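Local coordinates for YfdX protein (Salmonella enterica I, PDB 6A02) that is of unknown molecular function but is linked to the antibiotic stress response and virulence of Salmonella Typhi, at residues 9-12 / 13-17; 116-119 / 120-123. All blocks are in the same frame, centred on the assembly; numbering follows the deposited sequence.

Contact 1. Residues 9-12 / 13-17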
loop_
_atom_site.group_PDB
_atom_site.type_symbol
_atom_site.label_atom_id
_atom_site.label_comp_id
_atom_site.label_asym_id
_atom_site.label_seq_id
_atom_site.Cartn_x
_atom_site.Cartn_y
_atom_site.Cartn_z
ATOM N N ASN A 9 16.414 -15.622 8.676
ATOM C CA ASN A 9 16.159 -15.739 7.242
ATOM C C ASN A 9 17.118 -14.844 6.457
ATOM O O ASN A 9 17.764 -13.969 7.033
ATOM C CB ASN A 9 14.704 -15.397 6.936
ATOM C CG ASN A 9 13.742 -16.429 7.496
ATOM O OD1 ASN A 9 13.902 -17.630 7.268
ATOM N ND2 ASN A 9 12.750 -15.967 8.252
ATOM N N VAL A 10 17.240 -15.092 5.152
ATOM C CA VAL A 10 18.221 -14.400 4.322
ATOM C C VAL A 10 17.581 -13.940 3.020
ATOM O O VAL A 10 16.607 -14.526 2.537
ATOM C CB VAL A 10 19.471 -15.259 4.016
ATOM C CG1 VAL A 10 20.196 -15.634 5.297
ATOM C CG2 VAL A 10 19.092 -16.510 3.238
ATOM N N THR A 11 18.161 -12.893 2.444
ATOM C CA THR A 11 17.746 -12.402 1.138
ATOM C C THR A 11 18.259 -13.329 0.032
ATOM O O THR A 11 18.973 -14.308 0.276
ATOM C CB THR A 11 18.302 -10.999 0.903
ATOM O OG1 THR A 11 19.728 -11.076 0.770
ATOM C CG2 THR A 11 17.938 -10.064 2.060
ATOM N N LEU A 12 17.904 -12.997 -1.216
ATOM C CA LEU A 12 18.386 -13.786 -2.348
ATOM C C LEU A 12 19.906 -13.785 -2.426
ATOM O O LEU A 12 20.501 -14.771 -2.882
ATOM C CB LEU A 12 17.787 -13.278 -3.659
ATOM C CG LEU A 12 16.270 -13.421 -3.807
ATOM C CD1 LEU A 12 15.785 -12.759 -5.094
ATOM C CD2 LEU A 12 15.854 -14.892 -3.758
ATOM N N ASN A 13 20.546 -12.702 -1.985
ATOM C CA ASN A 13 21.999 -12.589 -1.957
ATOM C C ASN A 13 22.605 -13.086 -0.653
ATOM O O ASN A 13 23.790 -12.830 -0.405
ATOM C CB ASN A 13 22.427 -11.136 -2.186
ATOM C CG ASN A 13 22.554 -10.790 -3.642
ATOM O OD1 ASN A 13 21.625 -10.248 -4.240
ATOM N ND2 ASN A 13 23.710 -11.098 -4.230
ATOM N N ASN A 14 21.823 -13.769 0.185
ATOM C CA ASN A 14 22.287 -14.413 1.415
ATOM C C ASN A 14 22.615 -13.430 2.532
ATOM O O ASN A 14 23.385 -13.760 3.437
ATOM C CB ASN A 14 23.452 -15.389 1.184
ATOM C CG ASN A 14 23.115 -16.474 0.174
ATOM O OD1 ASN A 14 22.017 -17.036 0.187
ATOM N ND2 ASN A 14 24.059 -16.767 -0.719
ATOM N N ASP A 15 22.046 -12.228 2.502
ATOM C CA ASP A 15 22.205 -11.285 3.604
ATOM C C ASP A 15 21.115 -11.524 4.641
ATOM O O ASP A 15 19.964 -11.810 4.293
ATOM C CB ASP A 15 22.136 -9.857 3.073
ATOM C CG ASP A 15 23.213 -9.576 2.038
ATOM O OD1 ASP A 15 24.386 -9.904 2.312
ATOM O OD2 ASP A 15 22.880 -9.062 0.949
ATOM N N LYS A 16 21.478 -11.400 5.916
ATOM C CA LYS A 16 20.567 -11.776 6.989
ATOM C C LYS A 16 19.457 -10.746 7.181
ATOM O O LYS A 16 19.663 -9.533 7.026
ATOM C CB LYS A 16 21.344 -11.988 8.291
ATOM C CG LYS A 16 22.088 -13.322 8.312
ATOM C CD LYS A 16 23.028 -13.435 9.505
ATOM C CE LYS A 16 23.743 -14.791 9.511
ATOM N NZ LYS A 16 25.153 -14.707 10.003
ATOM N N ILE A 17 18.275 -11.256 7.517
ATOM C CA ILE A 17 17.067 -10.474 7.762
ATOM C C ILE A 17 16.692 -10.650 9.227
ATOM O O ILE A 17 16.728 -11.772 9.747
ATOM C CB ILE A 17 15.923 -10.980 6.857
ATOM C CG1 ILE A 17 16.274 -10.848 5.366
ATOM C CG2 ILE A 17 14.630 -10.252 7.191
ATOM C CD1 ILE A 17 15.352 -11.649 4.455
HETATM O O HOH W 1 20.633 -8.558 0.186
#

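Contact 2. Residues 116-119 / 120-123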
loop_
_atom_site.group_PDB
_atom_site.type_symbol
_atom_site.label_atom_id
_atom_site.label_comp_id
_atom_site.label_asym_id
_atom_site.label_seq_id
_atom_site.Cartn_x
_atom_site.Cartn_y
_atom_site.Cartn_z
ATOM N N THR A 116 17.476 -20.279 -11.402
ATOM C CA THR A 116 16.049 -19.967 -11.357
ATOM C C THR A 116 15.767 -18.640 -12.049
ATOM O O THR A 116 14.874 -18.547 -12.901
ATOM C CB THR A 116 15.574 -19.933 -9.903
ATOM O OG1 THR A 116 15.762 -21.227 -9.318
ATOM C CG2 THR A 116 14.100 -19.554 -9.826
ATOM N N ILE A 117 16.533 -17.605 -11.700
ATOM C CA ILE A 117 16.364 -16.298 -12.332
ATOM C C ILE A 117 16.543 -16.405 -13.839
ATOM O O ILE A 117 15.763 -15.840 -14.617
ATOM C CB ILE A 117 17.323 -15.270 -11.702
ATOM C CG1 ILE A 117 17.085 -15.175 -10.193
ATOM C CG2 ILE A 117 17.175 -13.912 -12.372
ATOM C CD1 ILE A 117 15.638 -14.891 -9.820
ATOM N N GLU A 118 17.554 -17.156 -14.278
ATOM C CA GLU A 118 17.818 -17.242 -15.711
ATOM C C GLU A 118 16.736 -18.039 -16.434
ATOM O O GLU A 118 16.312 -17.658 -17.534
ATOM C CB GLU A 118 19.223 -17.791 -15.961
ATOM C CG GLU A 118 20.327 -16.757 -15.689
ATOM C CD GLU A 118 20.080 -15.408 -16.384
ATOM O OE1 GLU A 118 19.765 -15.397 -17.597
ATOM O OE2 GLU A 118 20.198 -14.357 -15.714
ATOM N N ALA A 119 16.257 -19.130 -15.830
ATOM C CA ALA A 119 15.167 -19.884 -16.445
ATOM C C ALA A 119 13.884 -19.062 -16.496
ATOM O O ALA A 119 13.126 -19.134 -17.473
ATOM C CB ALA A 119 14.936 -21.200 -15.700
ATOM N N LEU A 120 13.619 -18.273 -15.451
ATOM C CA LEU A 120 12.427 -17.433 -15.469
ATOM C C LEU A 120 12.502 -16.381 -16.568
ATOM O O LEU A 120 11.484 -16.056 -17.194
ATOM C CB LEU A 120 12.193 -16.804 -14.094
ATOM C CG LEU A 120 11.668 -17.801 -13.054
ATOM C CD1 LEU A 120 11.606 -17.158 -11.678
ATOM C CD2 LEU A 120 10.302 -18.336 -13.452
ATOM N N LYS A 121 13.701 -15.847 -16.825
ATOM C CA LYS A 121 13.869 -14.903 -17.929
ATOM C C LYS A 121 13.479 -15.541 -19.256
ATOM O O LYS A 121 12.815 -14.910 -20.086
ATOM C CB LYS A 121 15.311 -14.398 -17.981
ATOM C CG LYS A 121 15.678 -13.390 -16.914
ATOM C CD LYS A 121 17.098 -12.880 -17.138
ATOM C CE LYS A 121 17.585 -12.039 -15.973
ATOM N NZ LYS A 121 18.988 -11.584 -16.185
ATOM N N LEU A 122 13.868 -16.802 -19.470
ATOM C CA LEU A 122 13.452 -17.497 -20.680
ATOM C C LEU A 122 11.944 -17.683 -20.741
ATOM O O LEU A 122 11.386 -17.797 -21.839
ATOM C CB LEU A 122 14.164 -18.846 -20.787
ATOM C CG LEU A 122 15.679 -18.796 -20.971
ATOM C CD1 LEU A 122 16.225 -20.206 -21.162
ATOM C CD2 LEU A 122 16.066 -17.907 -22.143
ATOM N N ALA A 123 11.273 -17.714 -19.593
ATOM C CA ALA A 123 9.820 -17.778 -19.534
ATOM C C ALA A 123 9.168 -16.413 -19.653
ATOM O O ALA A 123 7.945 -16.316 -19.512
ATOM C CB ALA A 123 9.378 -18.443 -18.230
#

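Contact 1. Residues 9-12 / 13-17
Ile-17 lays its CD1 methyl against the backbone between Val-10 and Thr-11, with Ile-17 CD1 3.5 Å from Val-10 C. Its CG1 reaches the methyl of Thr-11, 3.8 Å from CG2, and the two side chains cross at a slant. Chi1 of Ile-17 (-60°) puts CG1 beside that methyl, and the extended chi2 (165°) then sets CD1 on the opposing backbone.

Thr-11 contributes its N, O and OG1 to three separate bonds. With chi1 at 68°, OG1 is flanked by the N and C of its own residue and faces the returning chain. There it accepts a hydrogen bond from the N-H of Asp-15, N to OG1 3.1 Å.

The backbone forms a tight hairpin before helix 19-36, built on a type I turn with a G1 beta bulge. The turn runs from Thr-11 to Asn-14 and is closed by Asn-14 N to Thr-11 O at 2.9 Å. That donor stands well above the carbonyl plane of Thr-11. Asn-14, with its left-handed backbone, is the bulge residue. Next to it, Thr-11 N bonds to Asp-15 O at 2.8 Å, in the carbonyl plane. Ile-17 N bonds to Asn-9 O, and together the two bonds frame a single bridge between Val-10 and Lys-16. Within it, CA of Val-10 makes a C-H contact with the O of Asp-15, which therefore meets two groups of the first arm.

Lys-113 of the same chain grips the turn, binding both Asn-14 OD1 and Leu-12 O. Glu-129 of strand 125-135 takes the N-H of Leu-12. Asn-9 OD1 is bound by Lys-42 of the second subunit.

Contact 2. Residues 116-119 / 120-123
Residues 116-119 and 120-123 are consecutive parts of helix 113-122, joined by i to i+4 backbone bonds. Leu-120 N donates to Thr-116 O at 2.9 Å, and Lys-121 N to Ile-117 O at 3.0 Å. The next two are longer: Leu-122 N to Glu-118 O and Ala-123 N to Ala-119 O are both 3.2 Å. The last is also the most bent, with 138° at the hydrogen, and it falls where the helix gives way to a loop.

On the solvent-facing side, Glu-118 and Lys-121 form a salt bridge, OE2 to NZ 3.1 Å. The glutamate is folded at chi2 (-50°), while the lysine is extended beyond CG, and the two chains cross at an angle. NZ approaches OE2 on its syn side, close to the carboxylate plane. The CD methylene of Lys-121 also lies 3.7 Å from OE1 of Glu-118, so the carboxylate rests against the lysine chain as well as its ammonium.

On another side, Thr-116 and Leu-120 run alongside each other in the same direction. Their methyls CG2 and CD1 touch at 3.9 Å. The hydroxyl of Thr-116 is held by the O of Asp-112. Leu-120 also packs on Val-125 and Val-127 of strand 125-135 and on Tyr-156 of the second subunit. Ala-119 and Ala-123 meet helix 94-109. The arrangement is that of an amphipathic helix, with an i to i+3 salt bridge outside and small or aliphatic residues against a strand and a neighbouring helix.

In the fold
Contact 1 comes first along the chain, in the loop before helix 19-36. Contact 2 follows much later, in the later turns of helix 113-122 and just past its end. Their centres are about 20 Å apart; their nearest atoms come within about 5 Å but do not touch. Strand 125-135 of the antiparallel sheet links them: residues 9-17 reach it through Thr-11 and Leu-12, and residues 116-123 through Ile-117 and Leu-120. Helix 113-122, far along the chain, is a second link, because its Lys-113 holds the loop. Both contacts also touch the second subunit, which is consistent with both helping to join the sheet to that subunit.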